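Local coordinates for glycerate dehydrogenase (Bacillus sp. 5mfcol3.1, PDB 6P2I), which reduces acyclic imino acids asymmetrically with NADPH, intercepting those that a partner oxidase produces, and belongs to the D-2-hydroxyacid dehydrogenase family, at residues L198-R202 / R229-I233; A250-L255 / V270-A276. One frame throughout, in Å; residues are numbered along the deposited sequence.

Contact 1 of 2, residues L198-R202 / R229-I233. With NAP (NADP nicotinamide-adenine-dinucleotide phosphate), chain C.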
loop_
_atom_site.group_PDB
_atom_site.type_symbol
_atom_site.label_atom_id
_atom_site.label_comp_id
_atom_site.label_asym_id
_atom_site.label_seq_id
_atom_site.Cartn_x
_atom_site.Cartn_y
_atom_site.Cartn_z
ATOM N N LEU A 198 10.863 4.442 -10.578
ATOM C CA LEU A 198 12.283 4.593 -10.879
ATOM C C LEU A 198 13.121 3.689 -9.979
ATOM O O LEU A 198 12.919 3.658 -8.760
ATOM C CB LEU A 198 12.721 6.052 -10.700
ATOM C CG LEU A 198 12.289 7.011 -11.814
ATOM C CD1 LEU A 198 12.129 8.435 -11.288
ATOM C CD2 LEU A 198 13.293 6.978 -12.960
ATOM N N HIS A 199 14.074 2.970 -10.583
ATOM C CA HIS A 199 14.963 2.066 -9.860
ATOM C C HIS A 199 16.337 2.091 -10.521
ATOM O O HIS A 199 16.863 1.082 -10.973
ATOM C CB HIS A 199 14.357 0.668 -9.808
ATOM C CG HIS A 199 13.054 0.647 -9.088
ATOM N ND1 HIS A 199 12.963 0.834 -7.724
ATOM C CD2 HIS A 199 11.781 0.544 -9.543
ATOM C CE1 HIS A 199 11.691 0.809 -7.367
ATOM N NE2 HIS A 199 10.954 0.636 -8.449
ATOM N N ILE A 200 16.929 3.281 -10.556
ATOM C CA ILE A 200 18.123 3.546 -11.348
ATOM C C ILE A 200 19.085 4.395 -10.524
ATOM O O ILE A 200 18.643 5.255 -9.747
ATOM C CB ILE A 200 17.717 4.214 -12.675
ATOM C CG1 ILE A 200 18.869 4.303 -13.660
ATOM C CG2 ILE A 200 17.077 5.579 -12.439
ATOM C CD1 ILE A 200 18.458 4.936 -14.965
ATOM N N PRO A 201 20.387 4.156 -10.621
ATOM C CA PRO A 201 21.345 4.998 -9.895
ATOM C C PRO A 201 21.401 6.389 -10.492
ATOM O O PRO A 201 21.142 6.597 -11.680
ATOM C CB PRO A 201 22.672 4.262 -10.082
ATOM C CG PRO A 201 22.516 3.582 -11.397
ATOM C CD PRO A 201 21.076 3.116 -11.409
ATOM N N ARG A 202 21.757 7.352 -9.651
ATOM C CA ARG A 202 21.992 8.716 -10.106
ATOM C C ARG A 202 23.445 8.895 -10.526
ATOM O O ARG A 202 24.365 8.613 -9.749
ATOM C CB ARG A 202 21.639 9.715 -9.007
ATOM C CG ARG A 202 21.960 11.152 -9.374
ATOM C CD ARG A 202 22.348 11.933 -8.143
ATOM N NE ARG A 202 22.504 13.350 -8.423
ATOM C CZ ARG A 202 22.611 14.278 -7.479
ATOM N NH1 ARG A 202 22.567 13.927 -6.200
ATOM N NH2 ARG A 202 22.754 15.552 -7.814
ATOM N N ARG A 229 16.838 9.053 -6.339
ATOM C CA ARG A 229 17.167 10.460 -6.150
ATOM C C ARG A 229 16.132 11.356 -6.818
ATOM O O ARG A 229 15.613 11.040 -7.893
ATOM C CB ARG A 229 18.556 10.759 -6.715
ATOM C CG ARG A 229 19.698 10.280 -5.834
ATOM C CD ARG A 229 19.881 11.190 -4.628
ATOM N NE ARG A 229 21.276 11.253 -4.198
ATOM C CZ ARG A 229 21.754 12.172 -3.368
ATOM N NH1 ARG A 229 23.035 12.160 -3.026
ATOM N NH2 ARG A 229 20.945 13.100 -2.876
ATOM N N GLY A 230 15.825 12.481 -6.167
ATOM C CA GLY A 230 14.936 13.455 -6.782
ATOM C C GLY A 230 15.510 14.050 -8.052
ATOM O O GLY A 230 14.764 14.420 -8.966
ATOM N N ASN A 231 16.843 14.126 -8.134
ATOM C CA ASN A 231 17.563 14.682 -9.272
ATOM C C ASN A 231 17.386 13.892 -10.560
ATOM O O ASN A 231 17.821 14.366 -11.616
ATOM C CB ASN A 231 19.049 14.754 -8.918
ATOM C CG ASN A 231 19.272 15.187 -7.488
ATOM O OD1 ASN A 231 19.100 14.400 -6.544
ATOM N ND2 ASN A 231 19.630 16.453 -7.310
ATOM N N LEU A 232 16.787 12.700 -10.502
ATOM C CA LEU A 232 16.511 11.943 -11.716
ATOM C C LEU A 232 15.406 12.579 -12.540
ATOM O O LEU A 232 15.259 12.246 -13.719
ATOM C CB LEU A 232 16.110 10.506 -11.367
ATOM C CG LEU A 232 17.170 9.666 -10.656
ATOM C CD1 LEU A 232 16.586 8.348 -10.257
ATOM C CD2 LEU A 232 18.369 9.451 -11.569
ATOM N N ILE A 233 14.620 13.468 -11.940
ATOM C CA ILE A 233 13.446 14.062 -12.571
ATOM C C ILE A 233 13.680 15.555 -12.734
ATOM O O ILE A 233 14.311 16.185 -11.877
ATOM C CB ILE A 233 12.177 13.816 -11.729
ATOM C CG1 ILE A 233 12.048 12.332 -11.370
ATOM C CG2 ILE A 233 10.942 14.337 -12.454
ATOM C CD1 ILE A 233 10.858 12.024 -10.466
HETATM P PA NAP C . 21.063 -2.021 -9.656
HETATM O O1A NAP C . 22.443 -1.510 -10.010
HETATM O O2A NAP C . 20.879 -3.463 -9.284
HETATM O O5B NAP C . 20.103 -1.718 -10.897
HETATM C C5B NAP C . 20.181 -0.488 -11.610
HETATM C C4B NAP C . 19.299 -0.625 -12.845
HETATM O O4B NAP C . 19.296 0.638 -13.513
HETATM C C3B NAP C . 19.848 -1.647 -13.844
HETATM O O3B NAP C . 18.751 -2.219 -14.584
HETATM C C2B NAP C . 20.664 -0.804 -14.794
HETATM O O2B NAP C . 20.797 -1.387 -16.081
HETATM C C1B NAP C . 19.772 0.423 -14.847
HETATM N N9A NAP C . 20.498 1.587 -15.377
HETATM C C8A NAP C . 21.688 2.063 -14.959
HETATM N N7A NAP C . 22.051 3.138 -15.703
HETATM C C5A NAP C . 21.082 3.330 -16.617
HETATM C C6A NAP C . 20.829 4.288 -17.711
HETATM N N6A NAP C . 21.718 5.273 -17.983
HETATM N N1A NAP C . 19.688 4.142 -18.416
HETATM C C2A NAP C . 18.791 3.165 -18.156
HETATM N N3A NAP C . 18.944 2.253 -17.177
HETATM C C4A NAP C . 20.062 2.301 -16.397
HETATM O O3 NAP C . 20.513 -0.999 -8.532
HETATM P PN NAP C . 19.416 -1.293 -7.393
HETATM O O1N NAP C . 20.016 -2.140 -6.299
HETATM O O2N NAP C . 18.130 -1.764 -8.035
HETATM O O5D NAP C . 19.232 0.189 -6.801
HETATM C C5D NAP C . 18.767 1.249 -7.644
HETATM C C4D NAP C . 18.776 2.572 -6.891
HETATM O O4D NAP C . 17.831 2.512 -5.827
HETATM C C3D NAP C . 20.084 2.888 -6.180
HETATM O O3D NAP C . 21.068 3.457 -7.057
HETATM C C2D NAP C . 19.631 3.847 -5.089
HETATM O O2D NAP C . 19.810 5.197 -5.535
HETATM C C1D NAP C . 18.148 3.530 -4.886
HETATM N N1N NAP C . 17.902 3.063 -3.516
HETATM C C2N NAP C . 17.001 3.706 -2.752
HETATM C C3N NAP C . 16.753 3.306 -1.441
HETATM C C7N NAP C . 15.760 4.058 -0.591
HETATM O O7N NAP C . 15.779 3.907 0.622
HETATM N N7N NAP C . 14.910 4.926 -1.157
HETATM C C4N NAP C . 17.460 2.216 -0.925
HETATM C C5N NAP C . 18.398 1.568 -1.732
HETATM C C6N NAP C . 18.591 2.015 -3.035
HETATM P P2B NAP C . 21.956 -2.445 -16.461
HETATM O O1X NAP C . 23.265 -1.775 -16.078
HETATM O O2X NAP C . 21.676 -3.662 -15.620
HETATM O O3X NAP C . 21.737 -2.682 -17.931
HETATM O O HOH W 1 18.969 7.173 -7.685
#
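L232 packs its two methyl branches against 198-202: CD1 lies 3.6 Å from CG2 of I200, while CD2 faces the backbone of P201 and R202. Deeper in, one of the two conformers of L198 brings its CD1 to 3.9 Å from I233 CD1, and this aliphatic layer is the close-packed, buried half of the contact. Toward the partly exposed side the groups become polar. The guanidinium of R202 lies flat on the amide of N231, the two planes only 10° apart, with N231 CG 3.4 Å above the R202 plane and over its centre. With CG anti to the backbone N (chi1 176°), the R202 chain runs out across R229, a residue of the D-arginine pocket; in the R229 conformer described here, one of two, R202 NH1 sits over the guanidinium face, 3.4 Å from R229 CZ. R202 NE is salt-bridged to E207, R229 NE to D77. A leucine in place of R202 would probably leave E207 without its mate and the N231 amide without its stacking partner. On the cofactor side, where 199-201 borders the NADP, a water accepts from R229 N, donates to I200 O and bonds to O2D of the nicotinamide ribose, while I200 CD1 rests 3.4 Å from adenine C4A. At the C-terminal edge of the Rossmann-type sheet, 198-202 continues strand 195-198 as loop; 229-233 follows strand 223-226, makes a 3-10 turn and leads into helix 235-243.

Contact 2 of 2, residues A250-L255 / V270-A276; sequences AGLDDL and VLTPGSA. With NAP (NADP nicotinamide-adenine-dinucleotide phosphate), chain C.
D253 and T272 meet just past the ends of two paired strands, where T272 OG1 donates to D253 OD1 over 2.6 Å. Before them the backbones run parallel: V270 N binds A250 O, L252 N binds V270 O at 2.9 Å, and T272 N reaches L252 O, the ladder carrying G251 beside V270 and L252 beside L271. On the face bearing the leucines, L271 CD2 packs on L252 CB at 3.9 Å and approaches L255 CD2. A water donating to both L252 O and T272 O bridges the two segments just past the ladder. These are the last two strands, 249-252 and 269-271, of the seven-stranded parallel sheet of the Rossmann-type nucleotide-binding domain, and the loops at their C-terminal ends face the cofactor, as is usual for this fold.

D253 carries the contact to the cofactor. Its CB lies beside T272 OG1 at 3.5 Å. With CG anti to the backbone N (chi1 -166°), the carboxylate swings over the 272-276 loop and CG comes 3.5 Å from G274 CA. OD1 takes the threonine hydroxyl on its anti side, 17° out of the carboxylate plane, and lies 3.0 Å from S275 N. OD2 accepts the nicotinamide carboxamide, NAP N7N, in a nearly straight bond of 3.0 Å (168° at the hydrogen), and the CB of A276 sits beside it. These two bonds, one on each oxygen, would limit rotation of the carboxylate, and A276 N adds weak bonds to both oxygens. T272 OG1 is bound in turn by H105 of helix 99-114, and P273, centre of an inverse gamma turn, packs on A120 of the second subunit.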
loop_
_atom_site.group_PDB
_atom_site.type_symbol
_atom_site.label_atom_id
_atom_site.label_comp_id
_atom_site.label_asym_id
_atom_site.label_seq_id
_atom_site.Cartn_x
_atom_site.Cartn_y
_atom_site.Cartn_z
ATOM N N ALA A 250 1.784 11.427 -7.375
ATOM C CA ALA A 250 3.143 10.929 -7.273
ATOM C C ALA A 250 3.442 10.519 -5.838
ATOM O O ALA A 250 2.969 11.148 -4.887
ATOM C CB ALA A 250 4.167 11.976 -7.728
ATOM N N GLY A 251 4.232 9.463 -5.696
ATOM C CA GLY A 251 4.722 9.049 -4.397
ATOM C C GLY A 251 6.228 9.188 -4.402
ATOM O O GLY A 251 6.906 8.528 -5.201
ATOM N N LEU A 252 6.771 10.050 -3.546
ATOM C CA LEU A 252 8.170 10.450 -3.657
ATOM C C LEU A 252 8.891 10.255 -2.332
ATOM O O LEU A 252 8.547 10.898 -1.332
ATOM C CB LEU A 252 8.269 11.906 -4.114
ATOM C CG LEU A 252 7.443 12.260 -5.355
ATOM C CD1 LEU A 252 7.474 13.757 -5.589
ATOM C CD2 LEU A 252 7.952 11.496 -6.589
ATOM N N ASP A 253 9.921 9.410 -2.343
ATOM C CA ASP A 253 10.755 9.153 -1.179
ATOM C C ASP A 253 11.964 10.077 -1.130
ATOM O O ASP A 253 12.738 10.003 -0.175
ATOM C CB ASP A 253 11.206 7.682 -1.167
ATOM C CG ASP A 253 11.804 7.237 0.183
ATOM O OD1 ASP A 253 11.179 7.462 1.234
ATOM O OD2 ASP A 253 12.910 6.663 0.187
ATOM N N ASP A 254 12.140 10.937 -2.136
ATOM C CA ASP A 254 13.198 11.939 -2.142
ATOM C C ASP A 254 12.728 13.135 -2.953
ATOM O O ASP A 254 11.930 12.994 -3.881
ATOM C CB ASP A 254 14.505 11.379 -2.723
ATOM C CG ASP A 254 15.700 12.295 -2.472
ATOM O OD1 ASP A 254 15.961 12.643 -1.300
ATOM O OD2 ASP A 254 16.398 12.668 -3.440
ATOM N N LEU A 255 13.201 14.316 -2.570
ATOM C CA LEU A 255 13.073 15.529 -3.366
ATOM C C LEU A 255 14.450 16.163 -3.460
ATOM O O LEU A 255 15.314 15.911 -2.617
ATOM C CB LEU A 255 12.098 16.543 -2.755
ATOM C CG LEU A 255 10.666 16.104 -2.465
ATOM C CD1 LEU A 255 9.986 17.251 -1.757
ATOM C CD2 LEU A 255 9.948 15.767 -3.744
ATOM N N VAL A 270 2.287 11.957 -2.185
ATOM C CA VAL A 270 2.571 11.336 -0.903
ATOM C C VAL A 270 4.084 11.326 -0.753
ATOM O O VAL A 270 4.793 10.845 -1.645
ATOM C CB VAL A 270 1.986 9.913 -0.825
ATOM C CG1 VAL A 270 2.379 9.220 0.465
ATOM C CG2 VAL A 270 0.459 9.977 -0.970
ATOM N N LEU A 271 4.575 11.886 0.346
ATOM C CA LEU A 271 6.006 12.056 0.565
ATOM C C LEU A 271 6.473 11.192 1.725
ATOM O O LEU A 271 5.805 11.123 2.759
ATOM C CB LEU A 271 6.321 13.519 0.866
ATOM C CG LEU A 271 5.819 14.496 -0.186
ATOM C CD1 LEU A 271 6.022 15.922 0.291
ATOM C CD2 LEU A 271 6.539 14.250 -1.511
ATOM N N THR A 272 7.621 10.539 1.555
ATOM C CA THR A 272 8.270 9.881 2.676
ATOM C C THR A 272 9.713 10.366 2.786
ATOM O O THR A 272 10.352 10.673 1.773
ATOM C CB THR A 272 8.195 8.347 2.548
ATOM O OG1 THR A 272 8.660 7.913 1.258
ATOM C CG2 THR A 272 6.721 7.879 2.706
ATOM N N PRO A 273 10.245 10.482 4.003
ATOM C CA PRO A 273 11.563 11.141 4.190
ATOM C C PRO A 273 12.746 10.196 4.006
ATOM O O PRO A 273 13.576 10.009 4.906
ATOM C CB PRO A 273 11.460 11.671 5.629
ATOM C CG PRO A 273 10.625 10.607 6.337
ATOM C CD PRO A 273 9.587 10.161 5.288
ATOM N N GLY A 274 12.846 9.601 2.817
ATOM C CA GLY A 274 13.890 8.622 2.566
ATOM C C GLY A 274 13.776 7.357 3.392
ATOM O O GLY A 274 14.778 6.677 3.604
ATOM N N SER A 275 12.580 7.022 3.874
ATOM C CA SER A 275 12.393 5.910 4.801
ATOM C C SER A 275 12.092 4.580 4.106
ATOM O O SER A 275 11.834 3.584 4.791
ATOM C CB SER A 275 11.271 6.248 5.792
ATOM O OG SER A 275 10.092 6.631 5.082
ATOM N N ALA A 276 12.140 4.538 2.768
ATOM C CA ALA A 276 11.759 3.338 2.022
ATOM C C ALA A 276 12.536 2.107 2.465
ATOM O O ALA A 276 11.993 0.992 2.496
ATOM C CB ALA A 276 11.964 3.568 0.526
HETATM P PA NAP C . 21.063 -2.021 -9.656
HETATM O O1A NAP C . 22.443 -1.510 -10.010
HETATM O O2A NAP C . 20.879 -3.463 -9.284
HETATM O O5B NAP C . 20.103 -1.718 -10.897
HETATM C C5B NAP C . 20.181 -0.488 -11.610
HETATM C C4B NAP C . 19.299 -0.625 -12.845
HETATM O O4B NAP C . 19.296 0.638 -13.513
HETATM C C3B NAP C . 19.848 -1.647 -13.844
HETATM O O3B NAP C . 18.751 -2.219 -14.584
HETATM C C2B NAP C . 20.664 -0.804 -14.794
HETATM O O2B NAP C . 20.797 -1.387 -16.081
HETATM C C1B NAP C . 19.772 0.423 -14.847
HETATM N N9A NAP C . 20.498 1.587 -15.377
HETATM C C8A NAP C . 21.688 2.063 -14.959
HETATM N N7A NAP C . 22.051 3.138 -15.703
HETATM C C5A NAP C . 21.082 3.330 -16.617
HETATM C C6A NAP C . 20.829 4.288 -17.711
HETATM N N6A NAP C . 21.718 5.273 -17.983
HETATM N N1A NAP C . 19.688 4.142 -18.416
HETATM C C2A NAP C . 18.791 3.165 -18.156
HETATM N N3A NAP C . 18.944 2.253 -17.177
HETATM C C4A NAP C . 20.062 2.301 -16.397
HETATM O O3 NAP C . 20.513 -0.999 -8.532
HETATM P PN NAP C . 19.416 -1.293 -7.393
HETATM O O1N NAP C . 20.016 -2.140 -6.299
HETATM O O2N NAP C . 18.130 -1.764 -8.035
HETATM O O5D NAP C . 19.232 0.189 -6.801
HETATM C C5D NAP C . 18.767 1.249 -7.644
HETATM C C4D NAP C . 18.776 2.572 -6.891
HETATM O O4D NAP C . 17.831 2.512 -5.827
HETATM C C3D NAP C . 20.084 2.888 -6.180
HETATM O O3D NAP C . 21.068 3.457 -7.057
HETATM C C2D NAP C . 19.631 3.847 -5.089
HETATM O O2D NAP C . 19.810 5.197 -5.535
HETATM C C1D NAP C . 18.148 3.530 -4.886
HETATM N N1N NAP C . 17.902 3.063 -3.516
HETATM C C2N NAP C . 17.001 3.706 -2.752
HETATM C C3N NAP C . 16.753 3.306 -1.441
HETATM C C7N NAP C . 15.760 4.058 -0.591
HETATM O O7N NAP C . 15.779 3.907 0.622
HETATM N N7N NAP C . 14.910 4.926 -1.157
HETATM C C4N NAP C . 17.460 2.216 -0.925
HETATM C C5N NAP C . 18.398 1.568 -1.732
HETATM C C6N NAP C . 18.591 2.015 -3.035
HETATM P P2B NAP C . 21.956 -2.445 -16.461
HETATM O O1X NAP C . 23.265 -1.775 -16.078
HETATM O O2X NAP C . 21.676 -3.662 -15.620
HETATM O O3X NAP C . 21.737 -2.682 -17.931
HETATM O O HOH W 2 10.049 12.853 0.084
#

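In the fold
Contact 2 is buried, whereas contact 1 is buried only in its aliphatic half and partly exposed at its arginines. Both lie at the C-terminal ends of strands of the same parallel sheet, contact 2 partly on the strands themselves, contact 1 mostly in the loops. Both touch the NADP, contact 1 along the adenine and the two riboses, contact 2 at the nicotinamide carboxamide. Their chemistry differs accordingly: a regular strand ladder and a carboxylate gripped by hydrogen bonds in 250-255 / 270-276, against apolar packing, stacked planar groups and a bridging water in contact 1. They also meet directly, G230 N lying 2.8 Å from D254 OD2 in a probable hydrogen bond. Contact 2 alone borders the second subunit.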